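Local coordinates for protein vanadium-dependent bromoperoxidase (Corallina officinalis, PDB 1QHB) that catalyses the bromination of organic substrates by bromide and hydrogen peroxide, using bound vanadate as cofactor, at residues P148-P153 with E408-L413; T200-G205 with A209-R214; I241-K246 with D517-S522; D325-V330 with N546-H551; A377-L382 with A498-N503. All blocks are in the same frame, centred on the assembly; numbering follows the deposited sequence.

How the contacts relate
Following the chain from its N terminus, contact 1 opens first: the loop 148-153, just ahead of helix 153-167, waits some 255 residues for helix 407-422. Contact 2 is nested inside that long loop and closes a short one, where the segment 200-205 folds back on helix 208-213. Contacts 3 and 4 both cross contact 1 and also cross each other; they bring the segment 241-246 to the strand hairpin 510-512/519-521, and helix 323-332 to the end of helix 530-548 beside the anion site. Contact 5, which joins helices 376-402 and 484-499, crosses contact 1 and lies within the loops of both 3 and 4. Contacts 3 and 4 touch through Ile-241, Leu-326 and Trp-329.

Contact 1 of 5, residues P148-P153 with E408-L413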
# COMPACT_ATOMS: atom_id res chain seq x y z
N PRO A 148 3.40 -28.21 38.68
CA PRO A 148 2.83 -29.23 39.55
C PRO A 148 1.95 -28.58 40.63
O PRO A 148 2.31 -27.50 41.09
CB PRO A 148 4.05 -29.85 40.24
CG PRO A 148 5.17 -29.60 39.31
CD PRO A 148 4.90 -28.24 38.68
N VAL A 149 0.84 -29.18 41.02
CA VAL A 149 -0.02 -28.63 42.06
C VAL A 149 0.38 -29.20 43.42
O VAL A 149 1.03 -30.26 43.52
CB VAL A 149 -1.53 -28.83 41.85
CG1 VAL A 149 -1.98 -28.06 40.59
CG2 VAL A 149 -1.92 -30.29 41.68
N LEU A 150 -0.01 -28.49 44.48
CA LEU A 150 0.38 -28.79 45.84
C LEU A 150 -0.01 -30.17 46.30
O LEU A 150 0.69 -30.77 47.13
CB LEU A 150 -0.20 -27.80 46.85
CG LEU A 150 0.43 -26.44 47.07
CD1 LEU A 150 -0.37 -25.69 48.14
CD2 LEU A 150 1.88 -26.56 47.49
N THR A 151 -1.08 -30.73 45.77
CA THR A 151 -1.58 -32.04 46.16
C THR A 151 -1.13 -33.11 45.21
O THR A 151 -1.73 -34.21 45.22
CB THR A 151 -3.13 -31.95 46.16
OG1 THR A 151 -3.50 -31.43 44.85
CG2 THR A 151 -3.64 -30.92 47.19
N SER A 152 -0.13 -32.85 44.35
CA SER A 152 0.22 -33.91 43.38
C SER A 152 1.38 -34.75 43.86
O SER A 152 2.30 -34.32 44.58
CB SER A 152 0.61 -33.29 42.03
OG SER A 152 1.77 -32.46 42.16
N PRO A 153 1.46 -35.96 43.32
CA PRO A 153 2.59 -36.87 43.59
C PRO A 153 3.88 -36.17 43.20
O PRO A 153 4.90 -36.21 43.91
CB PRO A 153 2.32 -38.06 42.66
CG PRO A 153 0.83 -38.05 42.51
CD PRO A 153 0.45 -36.58 42.43
N GLU A 408 10.52 -22.60 49.99
CA GLU A 408 10.46 -22.22 51.39
C GLU A 408 9.04 -21.97 51.86
O GLU A 408 8.70 -22.39 53.00
CB GLU A 408 11.30 -20.97 51.64
CG GLU A 408 10.70 -19.69 51.03
CD GLU A 408 11.80 -18.69 50.80
OE1 GLU A 408 12.93 -19.06 50.34
OE2 GLU A 408 11.54 -17.52 51.08
N ALA A 409 8.17 -21.41 51.02
CA ALA A 409 6.77 -21.18 51.41
C ALA A 409 6.05 -22.50 51.58
O ALA A 409 5.21 -22.69 52.46
CB ALA A 409 6.10 -20.35 50.32
N THR A 410 6.36 -23.46 50.71
CA THR A 410 5.77 -24.79 50.81
C THR A 410 6.18 -25.46 52.12
O THR A 410 5.36 -26.17 52.72
CB THR A 410 6.16 -25.68 49.63
OG1 THR A 410 5.74 -25.03 48.41
CG2 THR A 410 5.36 -27.00 49.69
N GLY A 411 7.45 -25.26 52.52
CA GLY A 411 7.93 -25.85 53.79
C GLY A 411 7.16 -25.16 54.93
O GLY A 411 6.76 -25.77 55.89
N GLY A 412 6.89 -23.85 54.80
CA GLY A 412 6.10 -23.10 55.78
C GLY A 412 4.72 -23.76 55.94
O GLY A 412 4.17 -23.83 57.06
N LEU A 413 4.07 -24.18 54.84
CA LEU A 413 2.74 -24.76 54.90
C LEU A 413 2.78 -26.09 55.61
O LEU A 413 1.88 -26.47 56.35
CB LEU A 413 2.15 -24.98 53.49
CG LEU A 413 1.86 -23.73 52.64
CD1 LEU A 413 1.36 -24.14 51.26
CD2 LEU A 413 0.87 -22.81 53.35
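Leu-150 reaches across to the helix with both of its methyls, CD1 overlapping Leu-413 and CD2 overlapping Thr-410. The CD1 atoms of Leu-150 and Leu-413 lie 3.9 Å apart where the two side chains meet at about a right angle. Against Thr-410 the leucine slides by in the opposite sense, Leu-150 CD2 standing 4.1 Å from Thr-410 CG2. In the threonine OG1 lies beside the backbone N (chi1 -58°), which leaves CG2 anti to it, facing the leucine; the hydroxyl hydrogen-bonds with Tyr-552 OH. One side chain thus serves two surroundings, an apolar one and a polar one.

The leucine is presented by a type I beta turn from Val-149 to Ser-152. Val-149 O accepts twice, from Ser-152 N at 3.0 Å and from Ser-152 OG at 2.7 Å, the hydroxyl lying in the carbonyl plane on a lone pair. Ser-152 is also the N-cap of the following helix, its OG bonded to Leu-155 N, and Glu-39 takes the backbone N-H of Leu-150. The turn therefore fits between two helices: it leads directly into helix 153-167, whose Met-159 also packs on Thr-410, while its leucine rests on helix 407-422 close after the vanadate-site residue Arg-406.

Contact 2 of 5, residues T200-G205 with A209-R214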
# COMPACT_ATOMS: atom_id res chain seq x y z
N THR A 200 6.53 -45.46 40.13
CA THR A 200 5.45 -45.79 39.20
C THR A 200 5.59 -44.95 37.94
O THR A 200 5.87 -43.77 38.05
CB THR A 200 4.11 -45.38 39.86
OG1 THR A 200 4.05 -46.10 41.10
CG2 THR A 200 2.87 -45.70 39.07
N PRO A 201 5.41 -45.53 36.77
CA PRO A 201 5.56 -44.81 35.52
C PRO A 201 4.36 -43.93 35.23
O PRO A 201 3.32 -43.97 35.88
CB PRO A 201 5.66 -45.88 34.45
CG PRO A 201 5.06 -47.11 35.06
CD PRO A 201 5.12 -46.98 36.55
N ALA A 202 4.54 -43.02 34.28
CA ALA A 202 3.45 -42.14 33.88
C ALA A 202 2.34 -43.05 33.34
O ALA A 202 2.64 -44.18 32.94
CB ALA A 202 3.91 -41.20 32.76
N LYS A 203 1.12 -42.55 33.23
CA LYS A 203 0.04 -43.35 32.63
C LYS A 203 -0.43 -42.76 31.30
O LYS A 203 -0.35 -41.54 31.14
CB LYS A 203 -1.17 -43.43 33.57
CG LYS A 203 -0.99 -44.26 34.82
CD LYS A 203 -2.32 -44.87 35.27
CE LYS A 203 -2.09 -45.76 36.48
NZ LYS A 203 -3.36 -46.27 37.06
N LEU A 204 -0.88 -43.54 30.34
CA LEU A 204 -1.37 -43.04 29.06
C LEU A 204 -2.41 -41.98 29.39
O LEU A 204 -3.23 -42.22 30.26
CB LEU A 204 -2.06 -44.12 28.27
CG LEU A 204 -2.38 -43.90 26.80
CD1 LEU A 204 -1.13 -43.65 25.95
CD2 LEU A 204 -3.08 -45.17 26.30
N GLY A 205 -2.43 -40.81 28.77
CA GLY A 205 -3.47 -39.86 29.20
C GLY A 205 -2.83 -38.74 29.99
O GLY A 205 -3.42 -37.67 30.07
N ALA A 209 4.03 -33.00 28.82
CA ALA A 209 5.13 -32.34 29.53
C ALA A 209 5.53 -33.09 30.81
O ALA A 209 6.70 -33.14 31.14
CB ALA A 209 4.73 -30.92 29.89
N GLU A 210 4.54 -33.67 31.50
CA GLU A 210 4.77 -34.48 32.67
C GLU A 210 5.50 -35.76 32.35
O GLU A 210 6.35 -36.16 33.13
CB GLU A 210 3.43 -34.94 33.27
CG GLU A 210 2.96 -34.08 34.41
CD GLU A 210 1.79 -34.67 35.19
OE1 GLU A 210 1.59 -35.89 35.29
OE2 GLU A 210 1.09 -33.80 35.73
N ILE A 211 5.11 -36.40 31.24
CA ILE A 211 5.74 -37.65 30.84
C ILE A 211 7.19 -37.34 30.57
O ILE A 211 8.08 -38.06 31.00
CB ILE A 211 5.05 -38.30 29.63
CG1 ILE A 211 3.66 -38.80 30.04
CG2 ILE A 211 5.88 -39.42 29.02
CD1 ILE A 211 2.71 -38.97 28.87
N ARG A 212 7.49 -36.24 29.89
CA ARG A 212 8.89 -35.94 29.58
C ARG A 212 9.72 -35.65 30.82
O ARG A 212 10.91 -35.97 30.84
CB ARG A 212 8.92 -34.78 28.57
CG ARG A 212 10.32 -34.62 27.99
CD ARG A 212 10.45 -33.43 27.05
NE ARG A 212 11.87 -33.22 26.74
CZ ARG A 212 12.40 -32.35 25.89
NH1 ARG A 212 11.66 -31.53 25.15
NH2 ARG A 212 13.73 -32.31 25.78
N ARG A 213 9.20 -35.05 31.89
CA ARG A 213 10.09 -34.79 33.03
C ARG A 213 9.94 -35.80 34.18
O ARG A 213 10.58 -35.59 35.21
CB ARG A 213 9.86 -33.36 33.57
CG ARG A 213 8.48 -33.12 34.14
CD ARG A 213 8.32 -31.65 34.59
NE ARG A 213 7.00 -31.61 35.26
CZ ARG A 213 5.94 -31.03 34.71
NH1 ARG A 213 6.03 -30.40 33.54
NH2 ARG A 213 4.78 -31.07 35.35
N ARG A 214 9.14 -36.85 33.99
CA ARG A 214 8.97 -37.81 35.09
C ARG A 214 10.21 -38.67 35.28
O ARG A 214 10.78 -39.09 34.29
CB ARG A 214 7.75 -38.70 34.86
CG ARG A 214 7.51 -39.55 36.14
CD ARG A 214 6.02 -39.85 36.19
NE ARG A 214 5.71 -40.69 37.33
CZ ARG A 214 4.47 -40.85 37.76
NH1 ARG A 214 3.51 -40.21 37.12
NH2 ARG A 214 4.27 -41.65 38.80
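The guanidinium of Arg-214 has one face laid against the backbone of the loop, with Pro-201 O 3.7 Å above the plane over its centre and Ala-202 N displaced toward the rim. Thr-200 O approaches the same group obliquely and comes within 2.8 Å of Arg-214 NH2. The clear bonds of this guanidinium go a little further back along the chain, from Arg-214 NE to Trp-197 O and from NH2 to Glu-196 O, carbonyls of the short helix 196-199. The charged group thus sits at the C-terminal end of that helix, where the gathered carbonyl oxygens would probably favour a cation. With CG anti to the backbone N (chi1 -172°) and the chain extended from CG to NE, the arginine runs out alongside Ala-202, and its CD lies 4.2 Å from Ala-202 CB.

The apolar part is small but close: Ala-202 CB meets Ile-211 CG1 at 3.6 Å. Both residues also face a neighbouring subunit, Ala-202 packing on Leu-204 and Ile-211 on Gly-205 of that chain, so the loop forms part of a subunit interface. The whole is a short loop joining helix 196-199 to helix 208-213, in which an arginine just beyond the second helix reaches back to the carbonyl end of the first at the surface of the subunit, within the dodecamer.

Contact 3 of 5, residues I241-K246 with D517-S522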
# COMPACT_ATOMS: atom_id res chain seq x y z
N ILE A 241 33.44 -26.62 35.46
CA ILE A 241 33.33 -25.85 36.70
C ILE A 241 34.43 -26.21 37.70
O ILE A 241 34.47 -25.60 38.78
CB ILE A 241 31.91 -25.97 37.29
CG1 ILE A 241 31.49 -24.71 38.08
CG2 ILE A 241 31.62 -27.25 38.03
CD1 ILE A 241 30.08 -24.76 38.51
N ILE A 242 35.37 -27.09 37.36
CA ILE A 242 36.47 -27.43 38.23
C ILE A 242 37.82 -27.38 37.54
O ILE A 242 38.80 -27.13 38.25
CB ILE A 242 36.41 -28.84 38.85
CG1 ILE A 242 36.19 -29.92 37.78
CG2 ILE A 242 35.38 -28.89 39.95
CD1 ILE A 242 36.23 -31.33 38.36
N VAL A 243 38.01 -27.64 36.25
CA VAL A 243 39.36 -27.61 35.72
C VAL A 243 39.72 -26.21 35.21
O VAL A 243 38.85 -25.39 34.87
CB VAL A 243 39.58 -28.57 34.54
CG1 VAL A 243 39.09 -29.96 34.91
CG2 VAL A 243 38.83 -28.07 33.30
N GLY A 244 41.02 -26.08 35.01
CA GLY A 244 41.59 -24.94 34.33
C GLY A 244 41.76 -25.29 32.84
O GLY A 244 41.30 -26.31 32.32
N SER A 245 42.48 -24.37 32.18
CA SER A 245 42.73 -24.47 30.76
C SER A 245 44.23 -24.48 30.59
O SER A 245 45.03 -24.17 31.46
CB SER A 245 42.21 -23.21 30.07
OG SER A 245 43.06 -22.11 30.32
N LYS A 246 44.57 -24.66 29.32
CA LYS A 246 45.92 -24.55 28.77
C LYS A 246 46.40 -23.12 29.04
O LYS A 246 45.55 -22.20 29.01
CB LYS A 246 45.84 -24.76 27.26
CG LYS A 246 46.99 -25.48 26.60
CD LYS A 246 47.15 -25.04 25.14
CE LYS A 246 47.89 -26.10 24.34
NZ LYS A 246 48.17 -25.68 22.94
N ASP A 517 42.54 -30.37 48.73
CA ASP A 517 41.88 -29.45 47.82
C ASP A 517 42.56 -29.50 46.47
O ASP A 517 43.31 -28.58 46.10
CB ASP A 517 41.91 -28.05 48.41
CG ASP A 517 41.23 -27.04 47.48
OD1 ASP A 517 40.30 -27.51 46.78
OD2 ASP A 517 41.60 -25.87 47.42
N LYS A 518 42.44 -30.57 45.70
CA LYS A 518 43.12 -30.66 44.42
C LYS A 518 42.33 -31.53 43.44
O LYS A 518 41.40 -32.23 43.86
CB LYS A 518 44.51 -31.24 44.61
CG LYS A 518 44.55 -32.72 44.91
CD LYS A 518 45.99 -33.20 45.01
CE LYS A 518 46.06 -34.65 45.45
NZ LYS A 518 47.45 -35.11 45.71
N LEU A 519 42.70 -31.47 42.17
CA LEU A 519 42.07 -32.28 41.16
C LEU A 519 42.79 -33.61 41.00
O LEU A 519 44.01 -33.58 40.98
CB LEU A 519 42.19 -31.54 39.80
CG LEU A 519 41.30 -30.32 39.63
CD1 LEU A 519 41.50 -29.65 38.28
CD2 LEU A 519 39.82 -30.70 39.79
N VAL A 520 42.10 -34.74 40.84
CA VAL A 520 42.74 -36.01 40.61
C VAL A 520 42.07 -36.68 39.41
O VAL A 520 40.91 -36.41 39.13
CB VAL A 520 42.70 -37.05 41.75
CG1 VAL A 520 43.59 -36.59 42.89
CG2 VAL A 520 41.26 -37.30 42.20
N LYS A 521 42.82 -37.55 38.76
CA LYS A 521 42.27 -38.28 37.63
C LYS A 521 41.10 -39.09 38.15
O LYS A 521 41.15 -39.68 39.23
CB LYS A 521 43.37 -39.05 36.92
CG LYS A 521 42.91 -39.96 35.80
CD LYS A 521 44.02 -40.90 35.36
CE LYS A 521 43.61 -41.67 34.11
NZ LYS A 521 44.73 -42.51 33.61
N SER A 522 39.98 -39.04 37.45
CA SER A 522 38.78 -39.75 37.86
C SER A 522 38.89 -41.25 37.62
O SER A 522 39.61 -41.69 36.73
CB SER A 522 37.63 -39.19 37.01
OG SER A 522 36.48 -40.00 37.11
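Leu-519 turns CG anti to its carbonyl carbon (chi1 -73°), and with chi2 near 180° its two methyls are held out toward Ile-242 and Val-243. Ile-242 answers with an uncommon first torsion, CG1 lying between the backbone N and the carbonyl carbon (chi1 52°), from where the chain runs extended to CD1. As a result CD2 of the leucine meets the isoleucine side chain, while CD1 lies over the backbone that links Ile-242 to Val-243.

Leu-519 CD2 is 3.9 Å from Ile-242 CD1 and 4.0 Å from Ile-242 CB, as the two side chains pass at a slant. The other methyl, Leu-519 CD1, is 3.7 Å from Ile-242 O and 3.9 Å from Val-243 CA. It also approaches Val-243 CG1 at 4.2 Å, the two side chains crossing at about a right angle. The leucine is thus a single apolar wedge that touches side chains and main chain alike. With an alanine in place of Leu-519, a gap would probably open over the Ile-242 to Val-243 peptide, and the isoleucine CD1 would lose its partner from the strand.

Nearby, Asp-517 forms a salt bridge with Arg-281, and Val-243 O accepts from Gln-280 NE2. Strand 519-521 pairs antiparallel with strand 510-512, and the second strand takes part as well, Ile-242 packing on Val-512 and Val-243 on Phe-510. The segment 241-246, on its way to strand 251-253, therefore lies against this two-stranded hairpin, while farther along Ser-245 packs on helix 337-349.

Contact 4 of 5, residues D325-V330 with N546-H551. With PO4 (phosphate ion), chain G.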
# COMPACT_ATOMS: atom_id res chain seq x y z
N ASP A 325 28.86 -25.96 48.69
CA ASP A 325 29.67 -25.10 47.83
C ASP A 325 28.98 -24.84 46.48
O ASP A 325 29.26 -23.80 45.88
CB ASP A 325 31.04 -25.70 47.59
CG ASP A 325 31.90 -25.85 48.86
OD1 ASP A 325 31.66 -25.18 49.85
OD2 ASP A 325 32.85 -26.68 48.81
N LEU A 326 28.26 -25.80 45.89
CA LEU A 326 27.58 -25.56 44.63
C LEU A 326 26.47 -24.57 44.91
O LEU A 326 26.32 -23.61 44.16
CB LEU A 326 27.07 -26.87 43.99
CG LEU A 326 26.50 -26.72 42.59
CD1 LEU A 326 27.50 -26.04 41.65
CD2 LEU A 326 25.99 -28.04 42.02
N ALA A 327 25.75 -24.65 46.03
CA ALA A 327 24.78 -23.62 46.41
C ALA A 327 25.45 -22.27 46.53
O ALA A 327 25.00 -21.22 45.99
CB ALA A 327 24.14 -23.99 47.75
N THR A 328 26.59 -22.17 47.18
CA THR A 328 27.29 -20.88 47.30
C THR A 328 27.66 -20.35 45.91
O THR A 328 27.67 -19.13 45.64
CB THR A 328 28.60 -20.98 48.12
OG1 THR A 328 28.22 -21.48 49.42
CG2 THR A 328 29.35 -19.66 48.28
N TRP A 329 28.13 -21.21 45.02
CA TRP A 329 28.49 -20.80 43.66
C TRP A 329 27.31 -20.09 42.97
O TRP A 329 27.50 -19.00 42.38
CB TRP A 329 28.91 -22.07 42.88
CG TRP A 329 29.82 -21.78 41.72
CD1 TRP A 329 31.17 -21.94 41.69
CD2 TRP A 329 29.46 -21.27 40.43
NE1 TRP A 329 31.68 -21.55 40.46
CE2 TRP A 329 30.64 -21.14 39.67
CE3 TRP A 329 28.24 -20.87 39.87
CZ2 TRP A 329 30.67 -20.67 38.36
CZ3 TRP A 329 28.24 -20.39 38.56
CH2 TRP A 329 29.45 -20.30 37.82
N VAL A 330 26.11 -20.65 43.08
CA VAL A 330 24.94 -20.08 42.40
C VAL A 330 24.22 -19.01 43.22
O VAL A 330 23.17 -18.48 42.81
CB VAL A 330 23.94 -21.18 41.93
CG1 VAL A 330 24.56 -22.23 41.03
CG2 VAL A 330 23.32 -21.83 43.15
N ASN A 546 18.29 -25.56 43.54
CA ASN A 546 17.49 -26.53 44.27
C ASN A 546 18.20 -26.93 45.55
O ASN A 546 17.59 -26.87 46.62
CB ASN A 546 17.29 -27.78 43.40
CG ASN A 546 16.41 -27.56 42.19
OD1 ASN A 546 16.12 -26.44 41.84
ND2 ASN A 546 15.97 -28.62 41.51
N MET A 547 19.52 -27.13 45.46
CA MET A 547 20.34 -27.48 46.63
C MET A 547 20.38 -26.35 47.64
O MET A 547 20.53 -26.55 48.85
CB MET A 547 21.75 -27.80 46.11
CG MET A 547 21.79 -29.18 45.42
SD MET A 547 23.41 -29.40 44.66
CE MET A 547 23.26 -31.16 44.27
N ALA A 548 20.19 -25.10 47.16
CA ALA A 548 20.14 -23.95 48.07
C ALA A 548 18.73 -23.87 48.64
O ALA A 548 18.57 -23.19 49.63
CB ALA A 548 20.50 -22.64 47.40
N GLY A 549 17.78 -24.59 48.04
CA GLY A 549 16.40 -24.60 48.61
C GLY A 549 15.47 -23.62 47.89
O GLY A 549 14.36 -23.39 48.37
N VAL A 550 15.90 -23.02 46.76
CA VAL A 550 15.12 -21.97 46.15
C VAL A 550 14.37 -22.32 44.88
O VAL A 550 13.67 -21.43 44.33
CB VAL A 550 15.95 -20.67 45.92
CG1 VAL A 550 16.55 -20.22 47.25
CG2 VAL A 550 17.06 -20.89 44.89
N HIS A 551 14.43 -23.54 44.41
CA HIS A 551 13.67 -23.99 43.26
C HIS A 551 13.29 -25.47 43.41
O HIS A 551 13.97 -26.21 44.14
CB HIS A 551 14.52 -23.89 41.96
CG HIS A 551 14.33 -22.52 41.37
ND1 HIS A 551 13.10 -22.04 41.00
CD2 HIS A 551 15.20 -21.51 41.20
CE1 HIS A 551 13.26 -20.80 40.56
NE2 HIS A 551 14.51 -20.44 40.69
P PO4 G . 16.32 -17.71 40.18
O1 PO4 G . 15.94 -18.00 41.59
O2 PO4 G . 17.25 -18.74 39.63
O3 PO4 G . 16.95 -16.38 40.12
O4 PO4 G . 15.04 -17.73 39.38
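Ala-327 and Ala-548 bring helix 323-332 and the end of helix 530-548 together with their CA atoms 4.9 Å apart, a closeness that small side chains permit. Their CB atoms meet at 3.9 Å. Beside them Leu-326 CD2 touches the sulfur of Met-547, SD, also at 3.9 Å; CG of the leucine is anti to the backbone N (chi1 -173°), which carries CD2 toward the sulfur, while the methionine is extended beyond CG, and the two cross at a slant.

Immediately after this packing the helix stops in a Schellman motif at Gly-549, which has a positive phi (98°) that favours glycine. The chain then turns toward His-551. Its ring meets a phosphate ion edge-on, with the phosphorus in the ring plane: NE2 donates to phosphate O4 at 3.1 Å and, in a weak bond, to O1 at 3.0 Å. On the ring's other nitrogen, ND1 is hydrogen-bonded to Asp-555, a second-shell carboxylate that helps fix the ring's rotation. Lys-398, Arg-406, Ser-483, Gly-484, His-485 and Arg-545 complete the grip on the phosphate, which occupies the vanadate site of the haloperoxidase; the closely packed helix end thus leads straight into the anion pocket characteristic of this family.

Contact 5 of 5, residues A377-L382 with A498-N503; sequences AHVLSL and AFFDAN
The helix-helix core of the bromoperoxidase includes this meeting of helix 376-402 with the C-terminal end of helix 484-499, where Phe-499 buries more surface than any other residue of the contact. Its ring receives Val-379 over one face: Val-379 CB stands 3.6 Å from the centroid of the Phe-499 ring, only 11° off the normal, in a CH-pi contact. Val-379 CG2, anti to the backbone N, continues to Phe-499 CB at 3.7 Å. The far edge of the same ring points at the face of His-378 in a T-shaped pair, with centroids 5.2 Å apart and planes at 81°. CZ and CE2 do the touching, Phe-499 CZ lying 3.7 Å from His-378 ND1.

That ND1 is hydrogen-bonded to the backbone N of Phe-374, in the loop just ahead of helix 376-402, which limits the turning of the imidazole. A leucine in place of Phe-499 has neither ring edge nor ring face, and would probably leave His-378 without its T-shaped partner and a gap beside Val-379 CB.

Where helix 484-499 ends, Phe-500 brings CE2 to within 4.3 Å of Val-379 CG2 and packs on Leu-346 and Leu-347 of helix 337-349. Beyond it Asp-501 forms a salt bridge with Arg-44 of a neighbouring subunit.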
# COMPACT_ATOMS: atom_id res chain seq x y z
N ALA A 377 35.52 -13.91 18.97
CA ALA A 377 34.75 -12.71 19.34
C ALA A 377 33.26 -12.91 19.12
O ALA A 377 32.41 -12.46 19.90
CB ALA A 377 35.13 -11.49 18.54
N HIS A 378 32.94 -13.67 18.06
CA HIS A 378 31.54 -13.90 17.73
C HIS A 378 30.85 -14.68 18.84
O HIS A 378 29.83 -14.22 19.37
CB HIS A 378 31.46 -14.60 16.40
CG HIS A 378 30.11 -14.67 15.80
ND1 HIS A 378 29.89 -15.23 14.54
CD2 HIS A 378 28.89 -14.23 16.24
CE1 HIS A 378 28.59 -15.11 14.27
NE2 HIS A 378 27.97 -14.53 15.27
N VAL A 379 31.38 -15.87 19.17
CA VAL A 379 30.80 -16.67 20.23
C VAL A 379 30.84 -16.00 21.62
O VAL A 379 29.97 -16.20 22.49
CB VAL A 379 31.41 -18.08 20.27
CG1 VAL A 379 32.86 -18.16 20.72
CG2 VAL A 379 30.52 -18.96 21.16
N LEU A 380 31.87 -15.21 21.88
CA LEU A 380 31.99 -14.54 23.18
C LEU A 380 30.90 -13.49 23.31
O LEU A 380 30.40 -13.41 24.44
CB LEU A 380 33.36 -13.90 23.38
CG LEU A 380 34.50 -14.90 23.70
CD1 LEU A 380 35.83 -14.20 23.50
CD2 LEU A 380 34.34 -15.40 25.13
N SER A 381 30.48 -12.78 22.25
CA SER A 381 29.37 -11.85 22.44
C SER A 381 28.01 -12.53 22.43
O SER A 381 27.07 -12.17 23.15
CB SER A 381 29.37 -10.76 21.37
OG SER A 381 30.25 -9.70 21.70
N LEU A 382 27.89 -13.52 21.56
CA LEU A 382 26.63 -14.24 21.37
C LEU A 382 26.23 -15.01 22.61
O LEU A 382 25.04 -14.99 22.98
CB LEU A 382 26.70 -15.12 20.12
CG LEU A 382 25.44 -15.68 19.47
CD1 LEU A 382 24.37 -14.61 19.34
CD2 LEU A 382 25.73 -16.27 18.09
N ALA A 498 26.09 -25.04 19.45
CA ALA A 498 25.98 -24.70 18.07
C ALA A 498 27.35 -24.22 17.55
O ALA A 498 27.70 -24.50 16.40
CB ALA A 498 25.01 -23.53 17.82
N PHE A 499 28.04 -23.42 18.35
CA PHE A 499 29.24 -22.78 17.82
C PHE A 499 30.47 -23.66 17.82
O PHE A 499 31.38 -23.44 17.00
CB PHE A 499 29.49 -21.54 18.70
CG PHE A 499 29.99 -20.40 17.87
CD1 PHE A 499 31.30 -20.36 17.46
CD2 PHE A 499 29.13 -19.42 17.49
CE1 PHE A 499 31.75 -19.29 16.69
CE2 PHE A 499 29.54 -18.38 16.68
CZ PHE A 499 30.86 -18.32 16.30
N PHE A 500 30.56 -24.57 18.77
CA PHE A 500 31.74 -25.43 18.92
C PHE A 500 31.44 -26.80 18.33
O PHE A 500 30.26 -27.07 18.02
CB PHE A 500 32.22 -25.65 20.37
CG PHE A 500 33.01 -24.49 20.90
CD1 PHE A 500 34.38 -24.39 20.73
CD2 PHE A 500 32.35 -23.47 21.59
CE1 PHE A 500 35.07 -23.29 21.21
CE2 PHE A 500 33.04 -22.37 22.04
CZ PHE A 500 34.41 -22.27 21.88
N ASP A 501 32.45 -27.62 18.09
CA ASP A 501 32.21 -28.98 17.55
C ASP A 501 31.74 -29.75 18.76
O ASP A 501 32.62 -30.26 19.55
CB ASP A 501 33.51 -29.55 16.98
CG ASP A 501 33.38 -30.87 16.28
OD1 ASP A 501 32.29 -31.48 16.26
OD2 ASP A 501 34.35 -31.38 15.68
N ALA A 502 30.47 -29.78 19.07
CA ALA A 502 29.95 -30.33 20.32
C ALA A 502 30.22 -31.79 20.61
O ALA A 502 30.20 -32.19 21.80
CB ALA A 502 28.45 -30.06 20.35
N ASN A 503 30.39 -32.62 19.59
CA ASN A 503 30.65 -34.04 19.81
C ASN A 503 32.13 -34.37 19.91
O ASN A 503 32.49 -35.54 19.99
CB ASN A 503 30.03 -34.88 18.67
CG ASN A 503 28.53 -34.77 18.77
OD1 ASN A 503 27.88 -34.94 19.77
ND2 ASN A 503 27.81 -34.42 17.76